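Long-range contacts in tailspike protein (Siphovirus 9NA, PDB 3RIQ), which probably binds Salmonella lipopolysaccharide as the receptor of the phage and cleaves its O-antigen chains as an endorhamnosidase: residues I239-G244 / T271-Y276; T317-G322 / T339-K344; A438-M443 / V456-C461; T450-L455 / S476-G481. One frame throughout, in Å; residues are numbered along the deposited sequence.

Contact 1 of 4, residues I239-G244 / T271-Y276; sequences ISYRVG and TTIQCY
Strands 239-241 and 271-273 run parallel, their axes 4.7 Å apart and 11° from alignment, with Ile239, Ser240 and Tyr241 level with Thr271, Thr272 and Ile273. They are adjacent rungs of the right-handed beta-helix. Ser240 N donates to Thr271 O at 2.8 Å, Ile273 N to Ser240 O, and Arg242 N to Ile273 O. Tyr241 and Ile273 share a face of the sheet. The CG2 branch of Ile273 meets the ring edge of Tyr241, 3.8 Å from CD1. Ile239 CG1 lies alongside Thr271 CB on the same face, and His231 of the second subunit packs on both Ile239 and Ile273. Ser240 and Thr272 point to the other face, where their hydroxyls bond to Gly247 O and Gly279 O.

Both chains turn at the strand ends. Arg242 and Gln274 take positive phi there, and their side chains run side by side. Beyond the turn, Val243 CG2 touches Cys275 CB at 3.7 Å, and Tyr276 N donates to Val243 O at 3.1 Å. Water 1 joins Val243 O to Gln274 O. The far end of Gln274 is held too, as NE2 donates to Asp319 OD2 and Gly101 O. Phe97 forms a cation-pi contact with Arg242. The arginine chain is extended from CG to NE (chi2 178°, chi3 177°), which carries its guanidinium level with the Gln274 amide. There NE and NH2 both grip Gln274 OE1, at 2.9 and 3.0 Å; the oxygen lies in the guanidinium plane, but NE sits above the carbonyl plane.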
loop_
_atom_site.group_PDB
_atom_site.type_symbol
_atom_site.label_atom_id
_atom_site.label_comp_id
_atom_site.label_asym_id
_atom_site.label_seq_id
_atom_site.Cartn_x
_atom_site.Cartn_y
_atom_site.Cartn_z
ATOM N N ILE A 239 -11.082 8.833 -8.126
ATOM C CA ILE A 239 -10.891 10.122 -7.399
ATOM C C ILE A 239 -12.280 10.735 -7.252
ATOM O O ILE A 239 -12.977 10.912 -8.254
ATOM C CB ILE A 239 -9.941 11.082 -8.169
ATOM C CG1 ILE A 239 -8.552 10.444 -8.322
ATOM C CG2 ILE A 239 -9.880 12.414 -7.448
ATOM C CD1 ILE A 239 -7.628 11.200 -9.239
ATOM N N SER A 240 -12.686 11.062 -6.027
ATOM C CA SER A 240 -13.984 11.697 -5.741
ATOM C C SER A 240 -13.667 13.096 -5.246
ATOM O O SER A 240 -13.018 13.249 -4.180
ATOM C CB SER A 240 -14.697 10.899 -4.652
ATOM O OG SER A 240 -15.879 11.557 -4.242
ATOM N N TYR A 241 -14.065 14.116 -6.014
ATOM C CA TYR A 241 -13.602 15.491 -5.746
ATOM C C TYR A 241 -14.735 16.444 -5.419
ATOM O O TYR A 241 -15.605 16.691 -6.272
ATOM C CB TYR A 241 -12.881 16.002 -7.007
ATOM C CG TYR A 241 -12.499 17.476 -6.984
ATOM C CD1 TYR A 241 -11.626 18.007 -6.005
ATOM C CD2 TYR A 241 -12.992 18.336 -7.980
ATOM C CE1 TYR A 241 -11.269 19.368 -6.017
ATOM C CE2 TYR A 241 -12.639 19.710 -8.003
ATOM C CZ TYR A 241 -11.764 20.198 -7.013
ATOM O OH TYR A 241 -11.359 21.522 -7.000
ATOM N N ARG A 242 -14.740 16.948 -4.192
ATOM C CA ARG A 242 -15.711 17.989 -3.772
ATOM C C ARG A 242 -17.194 17.636 -3.967
ATOM O O ARG A 242 -18.045 18.516 -4.309
ATOM C CB ARG A 242 -15.377 19.341 -4.426
ATOM C CG ARG A 242 -14.120 19.934 -3.817
ATOM C CD ARG A 242 -13.772 21.248 -4.505
ATOM N NE ARG A 242 -12.612 21.875 -3.888
ATOM C CZ ARG A 242 -12.137 23.048 -4.280
ATOM N NH1 ARG A 242 -12.792 23.733 -5.236
ATOM N NH2 ARG A 242 -11.077 23.570 -3.674
ATOM N N VAL A 243 -17.516 16.371 -3.722
ATOM C CA VAL A 243 -18.939 16.016 -3.720
ATOM C C VAL A 243 -19.650 16.625 -2.496
ATOM O O VAL A 243 -19.037 16.931 -1.455
ATOM C CB VAL A 243 -19.187 14.473 -3.833
ATOM C CG1 VAL A 243 -18.458 13.950 -5.052
ATOM C CG2 VAL A 243 -18.782 13.734 -2.572
ATOM N N GLY A 244 -20.963 16.805 -2.632
ATOM C CA GLY A 244 -21.754 17.438 -1.552
ATOM C C GLY A 244 -22.060 16.503 -0.372
ATOM O O GLY A 244 -22.414 16.996 0.728
ATOM N N THR A 271 -9.499 7.984 -3.665
ATOM C CA THR A 271 -8.913 9.254 -3.221
ATOM C C THR A 271 -10.058 10.242 -3.112
ATOM O O THR A 271 -10.667 10.577 -4.147
ATOM C CB THR A 271 -7.913 9.792 -4.296
ATOM O OG1 THR A 271 -6.862 8.836 -4.467
ATOM C CG2 THR A 271 -7.360 11.159 -3.909
ATOM N N THR A 272 -10.341 10.727 -1.902
ATOM C CA THR A 272 -11.457 11.681 -1.717
ATOM C C THR A 272 -10.901 13.006 -1.283
ATOM O O THR A 272 -10.176 13.084 -0.282
ATOM C CB THR A 272 -12.461 11.201 -0.678
ATOM O OG1 THR A 272 -12.959 9.920 -1.059
ATOM C CG2 THR A 272 -13.633 12.203 -0.580
ATOM N N ILE A 273 -11.189 14.030 -2.066
ATOM C CA ILE A 273 -10.684 15.379 -1.789
ATOM C C ILE A 273 -11.830 16.332 -1.456
ATOM O O ILE A 273 -12.676 16.582 -2.305
ATOM C CB ILE A 273 -9.933 15.919 -3.037
ATOM C CG1 ILE A 273 -8.695 15.028 -3.355
ATOM C CG2 ILE A 273 -9.545 17.416 -2.830
ATOM C CD1 ILE A 273 -8.028 15.271 -4.764
ATOM N N GLN A 274 -11.854 16.867 -0.229
ATOM C CA GLN A 274 -12.790 17.938 0.171
ATOM C C GLN A 274 -14.262 17.623 -0.085
ATOM O O GLN A 274 -15.011 18.486 -0.550
ATOM C CB GLN A 274 -12.400 19.272 -0.459
ATOM C CG GLN A 274 -11.052 19.773 0.073
ATOM C CD GLN A 274 -10.650 21.091 -0.569
ATOM O OE1 GLN A 274 -10.739 21.271 -1.809
ATOM N NE2 GLN A 274 -10.213 22.029 0.256
ATOM N N CYS A 275 -14.706 16.404 0.235
ATOM C CA CYS A 275 -16.180 16.176 0.266
ATOM C C CYS A 275 -16.771 16.884 1.499
ATOM O O CYS A 275 -16.043 17.206 2.453
ATOM C CB CYS A 275 -16.533 14.691 0.265
ATOM S SG CYS A 275 -15.910 13.771 1.711
ATOM N N TYR A 276 -18.066 17.174 1.457
ATOM C CA TYR A 276 -18.675 17.918 2.559
ATOM C C TYR A 276 -19.064 17.027 3.731
ATOM O O TYR A 276 -19.092 17.495 4.886
ATOM C CB TYR A 276 -19.864 18.739 2.061
ATOM C CG TYR A 276 -20.344 19.787 3.036
ATOM C CD1 TYR A 276 -19.478 20.790 3.531
ATOM C CD2 TYR A 276 -21.677 19.819 3.435
ATOM C CE1 TYR A 276 -19.949 21.799 4.413
ATOM C CE2 TYR A 276 -22.154 20.813 4.279
ATOM C CZ TYR A 276 -21.271 21.794 4.791
ATOM O OH TYR A 276 -21.739 22.790 5.654
HETATM O O HOH W 1 -17.680 19.425 -0.938
#

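Contact 2 of 4, residues T317-G322 / T339-K344; sequences TRDCMG and TYEAHK
Asp319 and His343 make the tight centre of this contact between neighbouring beta-helix rungs. His343 NE2 donates to Asp319 OD1 at 2.7 Å, with the oxygen in the plane of the imidazole and the carboxylate turned 25° from it. With CG anti to its carbonyl carbon (chi1 -68°), the ring is turned toward residues 319-321, so that NE2 meets Asp319 OD1 at the ring edge. Met321 folds round to meet it: its SD lies 3.5 Å from His343 ND1, oblique to the ring. Trp103 also meets this ring, and Asp367 OD2 takes up ND1. Backbone bonds hold the frame: Tyr340 N to Thr317 O, Asp319 N to Tyr340 O, and His343 N to Cys320 O at 2.9 Å. Water 2 bridges Thr317 OG1, Cys320 N and Tyr340 O.

The more open side carries Arg318 and Glu341, both partly exposed. Arg318 NH1 reaches Glu341 OE2 at 3.2 Å, a salt bridge that meets the carboxylate on its syn side. Water 3 links Arg318 NH1, Asp319 OD2 and Glu341 OE1. At the C-terminal end partly exposed Lys344 curls back, bent at chi2 and chi4, to place NZ 2.8 Å from Met321 O.

The carboxylates of Asp319 and Glu341 are stacked, with OD1 and OE1 3.8 Å apart. Lys366 forms salt bridges with both of these oxygens. It probably offsets their mutual repulsion, together with Arg318 beside Glu341.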
loop_
_atom_site.group_PDB
_atom_site.type_symbol
_atom_site.label_atom_id
_atom_site.label_comp_id
_atom_site.label_asym_id
_atom_site.label_seq_id
_atom_site.Cartn_x
_atom_site.Cartn_y
_atom_site.Cartn_z
ATOM N N THR A 317 -7.827 10.232 1.983
ATOM C CA THR A 317 -8.773 11.361 1.942
ATOM C C THR A 317 -8.117 12.596 2.480
ATOM O O THR A 317 -7.243 12.504 3.339
ATOM C CB THR A 317 -10.117 11.064 2.687
ATOM O OG1 THR A 317 -9.957 11.276 4.098
ATOM C CG2 THR A 317 -10.589 9.612 2.409
ATOM N N ARG A 318 -8.506 13.759 1.958
ATOM C CA ARG A 318 -7.842 15.014 2.369
ATOM C C ARG A 318 -8.840 16.135 2.554
ATOM O O ARG A 318 -9.608 16.457 1.622
ATOM C CB ARG A 318 -6.775 15.431 1.334
ATOM C CG ARG A 318 -5.910 16.613 1.804
ATOM C CD ARG A 318 -5.073 17.286 0.659
ATOM N NE ARG A 318 -5.915 18.132 -0.222
ATOM C CZ ARG A 318 -6.273 19.385 0.059
ATOM N NH1 ARG A 318 -5.893 19.926 1.210
ATOM N NH2 ARG A 318 -7.044 20.087 -0.791
ATOM N N ASP A 319 -8.792 16.750 3.741
ATOM C CA ASP A 319 -9.562 17.973 4.061
ATOM C C ASP A 319 -11.090 17.782 3.846
ATOM O O ASP A 319 -11.790 18.698 3.373
ATOM C CB ASP A 319 -8.993 19.166 3.238
ATOM C CG ASP A 319 -9.360 20.537 3.800
ATOM O OD1 ASP A 319 -9.697 20.669 5.012
ATOM O OD2 ASP A 319 -9.298 21.513 3.000
ATOM N N CYS A 320 -11.589 16.610 4.226
ATOM C CA CYS A 320 -13.008 16.341 4.190
ATOM C C CYS A 320 -13.683 16.977 5.399
ATOM O O CYS A 320 -13.127 16.957 6.501
ATOM C CB CYS A 320 -13.229 14.833 4.174
ATOM S SG CYS A 320 -12.589 14.079 2.600
ATOM N N MET A 321 -14.862 17.580 5.181
ATOM C CA MET A 321 -15.520 18.322 6.242
ATOM C C MET A 321 -16.129 17.433 7.327
ATOM O O MET A 321 -16.286 17.869 8.490
ATOM C CB MET A 321 -16.555 19.259 5.622
ATOM C CG MET A 321 -17.288 20.189 6.592
ATOM S SD MET A 321 -16.247 21.254 7.639
ATOM C CE MET A 321 -15.674 22.492 6.457
ATOM N N GLY A 322 -16.423 16.184 6.964
ATOM C CA GLY A 322 -16.946 15.185 7.895
ATOM C C GLY A 322 -15.812 14.334 8.466
ATOM O O GLY A 322 -14.699 14.834 8.784
ATOM N N THR A 339 -5.722 9.422 6.218
ATOM C CA THR A 339 -6.544 10.614 6.146
ATOM C C THR A 339 -5.788 11.814 6.663
ATOM O O THR A 339 -5.113 11.713 7.694
ATOM C CB THR A 339 -7.923 10.468 6.856
ATOM O OG1 THR A 339 -7.786 10.574 8.289
ATOM C CG2 THR A 339 -8.627 9.142 6.460
ATOM N N TYR A 340 -5.909 12.927 5.935
ATOM C CA TYR A 340 -5.313 14.217 6.293
ATOM C C TYR A 340 -6.428 15.237 6.494
ATOM O O TYR A 340 -7.359 15.313 5.674
ATOM C CB TYR A 340 -4.427 14.739 5.146
ATOM C CG TYR A 340 -3.037 14.168 5.145
ATOM C CD1 TYR A 340 -2.027 14.799 5.885
ATOM C CD2 TYR A 340 -2.739 12.980 4.480
ATOM C CE1 TYR A 340 -0.748 14.276 5.943
ATOM C CE2 TYR A 340 -1.442 12.440 4.497
ATOM C CZ TYR A 340 -0.454 13.102 5.262
ATOM O OH TYR A 340 0.820 12.607 5.395
ATOM N N GLU A 341 -6.288 16.073 7.517
ATOM C CA GLU A 341 -7.139 17.290 7.677
ATOM C C GLU A 341 -8.633 16.973 7.751
ATOM O O GLU A 341 -9.463 17.814 7.409
ATOM C CB GLU A 341 -6.867 18.311 6.534
ATOM C CG GLU A 341 -5.492 19.004 6.527
ATOM C CD GLU A 341 -5.391 19.824 5.237
ATOM O OE1 GLU A 341 -5.890 20.924 5.229
ATOM O OE2 GLU A 341 -4.933 19.319 4.170
ATOM N N ALA A 342 -9.013 15.793 8.246
ATOM C CA ALA A 342 -10.456 15.557 8.500
ATOM C C ALA A 342 -10.954 16.588 9.517
ATOM O O ALA A 342 -10.278 16.832 10.536
ATOM C CB ALA A 342 -10.684 14.162 9.031
ATOM N N HIS A 343 -12.119 17.189 9.257
ATOM C CA HIS A 343 -12.632 18.193 10.189
ATOM C C HIS A 343 -13.286 17.566 11.436
ATOM O O HIS A 343 -13.256 18.168 12.528
ATOM C CB HIS A 343 -13.553 19.190 9.481
ATOM C CG HIS A 343 -12.825 20.069 8.509
ATOM N ND1 HIS A 343 -12.897 21.446 8.554
ATOM C CD2 HIS A 343 -11.979 19.768 7.500
ATOM C CE1 HIS A 343 -12.151 21.956 7.580
ATOM N NE2 HIS A 343 -11.576 20.955 6.933
ATOM N N LYS A 344 -13.810 16.356 11.287
ATOM C CA LYS A 344 -14.307 15.559 12.416
ATOM C C LYS A 344 -13.250 14.505 12.755
ATOM O O LYS A 344 -12.034 14.764 12.576
ATOM C CB LYS A 344 -15.674 14.919 12.083
ATOM C CG LYS A 344 -16.704 15.903 11.476
ATOM C CD LYS A 344 -17.067 17.044 12.395
ATOM C CE LYS A 344 -18.234 17.904 11.793
ATOM N NZ LYS A 344 -17.814 18.803 10.657
HETATM O O HOH W 2 -9.996 13.994 5.212
HETATM O O HOH W 3 -6.673 22.229 2.766
#

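Contact 3 of 4, residues A438-M443 / V456-C461; sequences AMTLSM and VLTADC
Thr440 lays its CG2 methyl against two residues of strand 456-461, 3.6 Å from Thr458 OG1 and 3.8 Å from Val456 CG1. The methyl lies anti to the carbonyl carbon, while OG1 sits between N and C (chi1 49°). The two threonines stand side by side and form a non-hydrogen-bonded pair of an antiparallel beta hairpin. On the same face Ala438 CB lies 4.1 Å from Asp460 CG, and Ser442 OG lies 4.1 Å from Val456 CG2. Asp460 finds its polar partner in Gln462.

Met439, Leu441, Leu457 and Ala459 occupy the other face. Leu441 CB is 4.2 Å from Leu457 CB, and the second subunit covers this side by packing on Met439, Leu457 and Ala459. Met439-Ala459 and Leu441-Leu457 are the hydrogen-bonded pairs. Each is closed by two N-H...O bonds, among them Leu457 N to Leu441 O at 2.8 Å.

Thr440 N bonds to Asn429 OD1 of the third subunit, and residues 441-443 continue the sheet as a parallel ladder with a strand of that chain. Apolar groups thus fill the face turned to the second subunit, the partly exposed face mixes threonine, serine and aspartate with Ala438 and Val456, and backbone bonds tie the hairpin into the trimer.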
loop_
_atom_site.group_PDB
_atom_site.type_symbol
_atom_site.label_atom_id
_atom_site.label_comp_id
_atom_site.label_asym_id
_atom_site.label_seq_id
_atom_site.Cartn_x
_atom_site.Cartn_y
_atom_site.Cartn_z
ATOM N N ALA A 438 16.807 16.063 28.870
ATOM C CA ALA A 438 16.494 14.844 29.594
ATOM C C ALA A 438 15.503 14.042 28.786
ATOM O O ALA A 438 14.703 14.614 28.042
ATOM C CB ALA A 438 15.923 15.168 30.983
ATOM N N MET A 439 15.547 12.724 28.927
ATOM C CA MET A 439 14.547 11.869 28.288
ATOM C C MET A 439 14.256 10.698 29.196
ATOM O O MET A 439 15.006 10.452 30.158
ATOM C CB MET A 439 14.973 11.440 26.874
ATOM C CG MET A 439 16.041 10.343 26.817
ATOM S SD MET A 439 16.491 9.997 25.078
ATOM C CE MET A 439 14.948 9.313 24.425
ATOM N N THR A 440 13.150 9.997 28.916
ATOM C CA THR A 440 12.607 9.033 29.856
ATOM C C THR A 440 12.097 7.744 29.232
ATOM O O THR A 440 11.661 7.732 28.080
ATOM C CB THR A 440 11.421 9.627 30.658
ATOM O OG1 THR A 440 10.489 10.245 29.764
ATOM C CG2 THR A 440 11.891 10.646 31.717
ATOM N N LEU A 441 12.163 6.666 30.019
ATOM C CA LEU A 441 11.314 5.483 29.850
ATOM C C LEU A 441 10.296 5.498 30.981
ATOM O O LEU A 441 10.685 5.483 32.169
ATOM C CB LEU A 441 12.141 4.180 29.975
ATOM C CG LEU A 441 11.306 2.901 30.296
ATOM C CD1 LEU A 441 10.435 2.500 29.135
ATOM C CD2 LEU A 441 12.217 1.752 30.685
ATOM N N SER A 442 9.004 5.529 30.629
ATOM C CA SER A 442 7.934 5.509 31.621
ATOM C C SER A 442 7.080 4.273 31.391
ATOM O O SER A 442 6.832 3.909 30.220
ATOM C CB SER A 442 7.061 6.756 31.537
ATOM O OG SER A 442 7.834 7.940 31.586
ATOM N N MET A 443 6.630 3.645 32.478
ATOM C CA MET A 443 5.762 2.457 32.384
ATOM C C MET A 443 4.528 2.693 33.224
ATOM O O MET A 443 4.639 3.039 34.411
ATOM C CB MET A 443 6.490 1.178 32.807
ATOM C CG MET A 443 7.819 1.009 32.057
ATOM S SD MET A 443 9.002 -0.242 32.642
ATOM C CE MET A 443 7.929 -1.494 33.055
ATOM N N VAL A 456 9.554 5.447 36.353
ATOM C CA VAL A 456 10.207 6.364 35.422
ATOM C C VAL A 456 11.719 6.224 35.543
ATOM O O VAL A 456 12.280 6.340 36.654
ATOM C CB VAL A 456 9.831 7.843 35.702
ATOM C CG1 VAL A 456 10.546 8.734 34.707
ATOM C CG2 VAL A 456 8.304 8.053 35.649
ATOM N N LEU A 457 12.369 5.909 34.425
ATOM C CA LEU A 457 13.825 5.862 34.305
ATOM C C LEU A 457 14.270 7.077 33.467
ATOM O O LEU A 457 13.807 7.235 32.343
ATOM C CB LEU A 457 14.238 4.566 33.593
ATOM C CG LEU A 457 15.728 4.323 33.280
ATOM C CD1 LEU A 457 16.542 4.081 34.585
ATOM C CD2 LEU A 457 15.912 3.169 32.285
ATOM N N THR A 458 15.151 7.913 34.007
ATOM C CA THR A 458 15.502 9.184 33.366
ATOM C C THR A 458 16.991 9.233 33.036
ATOM O O THR A 458 17.835 8.862 33.878
ATOM C CB THR A 458 15.187 10.371 34.317
ATOM O OG1 THR A 458 13.811 10.301 34.727
ATOM C CG2 THR A 458 15.463 11.710 33.635
ATOM N N ALA A 459 17.298 9.675 31.823
ATOM C CA ALA A 459 18.658 10.026 31.398
ATOM C C ALA A 459 18.680 11.537 31.327
ATOM O O ALA A 459 17.958 12.112 30.508
ATOM C CB ALA A 459 18.904 9.472 30.010
ATOM N N ASP A 460 19.489 12.192 32.167
ATOM C CA ASP A 460 19.465 13.654 32.205
ATOM C C ASP A 460 20.841 14.193 31.861
ATOM O O ASP A 460 21.769 14.079 32.676
ATOM C CB ASP A 460 19.010 14.117 33.603
ATOM C CG ASP A 460 18.892 15.633 33.723
ATOM O OD1 ASP A 460 18.085 16.081 34.571
ATOM O OD2 ASP A 460 19.588 16.376 32.994
ATOM N N CYS A 461 20.984 14.784 30.672
ATOM C CA CYS A 461 22.286 15.271 30.215
ATOM C C CYS A 461 22.579 16.635 30.801
ATOM O O CYS A 461 21.836 17.589 30.576
ATOM C CB CYS A 461 22.325 15.351 28.688
ATOM S SG CYS A 461 23.926 15.986 28.066
#

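Contact 4 of 4, residues T450-L455 / S476-G481; sequences TINPSL and SAIQDG
Ile478 and Asn452 make the closest touch here: Ile478 CD1 lies 3.4 Å from Asn452 CB, and the two side chains cross at about a right angle. CG1 of Ile478 is anti to its backbone N (chi1 -163°), and the chain runs on extended, which carries CD1 out to the loop. CD1 also lies 3.8 Å from Pro453 O. The shorter branch, CG2, rests 4.1 Å from Ser454 CA. One isoleucine thus covers three successive residues of the loop. Toward Leu455 and Ser476 the backbones draw near each other. Leu455 CA points its hydrogen at Ser476 O across 3.6 Å, and Ser454 O lies 3.7 Å from Ala477 CA. No hydrogen bond joins the two segments directly.

The next shell supplies the polar ties. Arg483 donates through NH1 to Pro453 O and through NE to Ser476 OG, so one guanidinium spans both segments. Ile478 also packs on this arginine. Ser471 OG of the third subunit bonds with Ser454 O and Ile478 N. Glu469 OE2 of that subunit receives the backbone N-H groups of Ile451 and Asn452. Further back, Thr450 OG1 bonds to Pro445 O and Ala446 O and ties residue 450 back to the first residues of the loop.

Met443 is opposed by two residues, bonding through O to Ser454 N and through N to Leu455 O. This makes a classic beta bulge where the loop enters strand 455-461. The contact packs that bulged entry against the end of strand 470-479, the next strand of the antiparallel sheet, at a subunit interface of the trimeric tailspike.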
loop_
_atom_site.group_PDB
_atom_site.type_symbol
_atom_site.label_atom_id
_atom_site.label_comp_id
_atom_site.label_asym_id
_atom_site.label_seq_id
_atom_site.Cartn_x
_atom_site.Cartn_y
_atom_site.Cartn_z
ATOM N N THR A 450 -5.049 4.418 36.210
ATOM C CA THR A 450 -3.953 5.298 36.630
ATOM C C THR A 450 -3.808 6.479 35.676
ATOM O O THR A 450 -4.123 6.357 34.473
ATOM C CB THR A 450 -2.577 4.529 36.732
ATOM O OG1 THR A 450 -2.227 3.964 35.458
ATOM C CG2 THR A 450 -2.641 3.411 37.778
ATOM N N ILE A 451 -3.323 7.602 36.196
ATOM C CA ILE A 451 -2.925 8.764 35.412
ATOM C C ILE A 451 -1.390 8.778 35.264
ATOM O O ILE A 451 -0.865 9.080 34.195
ATOM C CB ILE A 451 -3.363 10.104 36.125
ATOM C CG1 ILE A 451 -4.889 10.213 36.222
ATOM C CG2 ILE A 451 -2.765 11.335 35.437
ATOM C CD1 ILE A 451 -5.608 10.003 34.930
ATOM N N ASN A 452 -0.680 8.480 36.357
ATOM C CA ASN A 452 0.773 8.589 36.420
ATOM C C ASN A 452 1.467 7.240 36.276
ATOM O O ASN A 452 0.894 6.201 36.633
ATOM C CB ASN A 452 1.189 9.224 37.765
ATOM C CG ASN A 452 0.561 10.581 37.983
ATOM O OD1 ASN A 452 -0.237 10.773 38.927
ATOM N ND2 ASN A 452 0.879 11.527 37.101
ATOM N N PRO A 453 2.704 7.244 35.749
ATOM C CA PRO A 453 3.435 5.988 35.552
ATOM C C PRO A 453 3.892 5.359 36.871
ATOM O O PRO A 453 4.162 6.072 37.823
ATOM C CB PRO A 453 4.636 6.410 34.664
ATOM C CG PRO A 453 4.842 7.880 34.961
ATOM C CD PRO A 453 3.416 8.403 35.159
ATOM N N SER A 454 3.977 4.029 36.907
ATOM C CA SER A 454 4.469 3.330 38.093
ATOM C C SER A 454 6.006 3.308 38.137
ATOM O O SER A 454 6.601 3.081 39.189
ATOM C CB SER A 454 3.912 1.897 38.131
ATOM O OG SER A 454 2.522 1.892 38.504
ATOM N N LEU A 455 6.654 3.578 37.006
ATOM C CA LEU A 455 8.122 3.561 36.920
ATOM C C LEU A 455 8.564 4.647 35.964
ATOM O O LEU A 455 7.991 4.755 34.874
ATOM C CB LEU A 455 8.603 2.190 36.419
ATOM C CG LEU A 455 10.108 1.909 36.259
ATOM C CD1 LEU A 455 10.356 0.399 36.328
ATOM C CD2 LEU A 455 10.695 2.506 34.956
ATOM N N SER A 476 12.725 5.868 39.643
ATOM C CA SER A 476 11.824 6.116 40.783
ATOM C C SER A 476 10.497 5.376 40.660
ATOM O O SER A 476 10.018 5.096 39.539
ATOM C CB SER A 476 11.548 7.633 40.973
ATOM O OG SER A 476 10.807 8.128 39.839
ATOM N N ALA A 477 9.947 5.037 41.818
ATOM C CA ALA A 477 8.591 4.505 41.962
ATOM C C ALA A 477 7.619 5.656 42.272
ATOM O O ALA A 477 7.976 6.828 42.133
ATOM C CB ALA A 477 8.546 3.444 43.097
ATOM N N ILE A 478 6.397 5.312 42.669
ATOM C CA ILE A 478 5.386 6.318 42.993
ATOM C C ILE A 478 4.658 5.869 44.276
ATOM O O ILE A 478 4.528 4.668 44.547
ATOM C CB ILE A 478 4.396 6.543 41.774
ATOM C CG1 ILE A 478 3.600 7.863 41.920
ATOM C CG2 ILE A 478 3.485 5.315 41.541
ATOM C CD1 ILE A 478 2.874 8.337 40.618
ATOM N N GLN A 479 4.185 6.851 45.040
ATOM C CA GLN A 479 3.410 6.599 46.271
ATOM C C GLN A 479 2.492 7.804 46.536
ATOM O O GLN A 479 2.958 8.936 46.521
ATOM C CB GLN A 479 4.358 6.398 47.481
ATOM C CG GLN A 479 3.644 5.999 48.770
ATOM C CD GLN A 479 3.043 4.613 48.717
ATOM O OE1 GLN A 479 3.653 3.684 48.192
ATOM N NE2 GLN A 479 1.821 4.469 49.259
ATOM N N ASP A 480 1.190 7.556 46.742
ATOM C CA ASP A 480 0.218 8.652 46.913
ATOM C C ASP A 480 0.320 9.649 45.763
ATOM O O ASP A 480 0.134 10.851 45.953
ATOM C CB ASP A 480 0.389 9.366 48.274
ATOM C CG ASP A 480 0.301 8.421 49.446
ATOM O OD1 ASP A 480 -0.401 7.373 49.369
ATOM O OD2 ASP A 480 0.956 8.720 50.456
ATOM N N GLY A 481 0.578 9.140 44.557
ATOM C CA GLY A 481 0.578 9.989 43.376
ATOM C C GLY A 481 1.827 10.824 43.159
ATOM O O GLY A 481 1.901 11.575 42.187
#

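From the N terminus, contact 1 closes the first loop, joining two successive rungs of the parallel beta-helix. Contact 2 follows in series and closes the turn after next; the turn between runs from strand 266-273 to strand 311-318. Those two strands are neighbours, so the two contacts form one continuous run of four strands, their centres 10 Å apart. Contacts 3 and 4 lie towards the C terminus in the antiparallel sheet, with the centre of contact 3 about 36 Å from that of contact 2. Contact 3 closes a hairpin. Contact 4 starts within the hairpin's connection and ends one strand beyond it, so the two cross. Together they tie three consecutive strands, and both touch the third subunit.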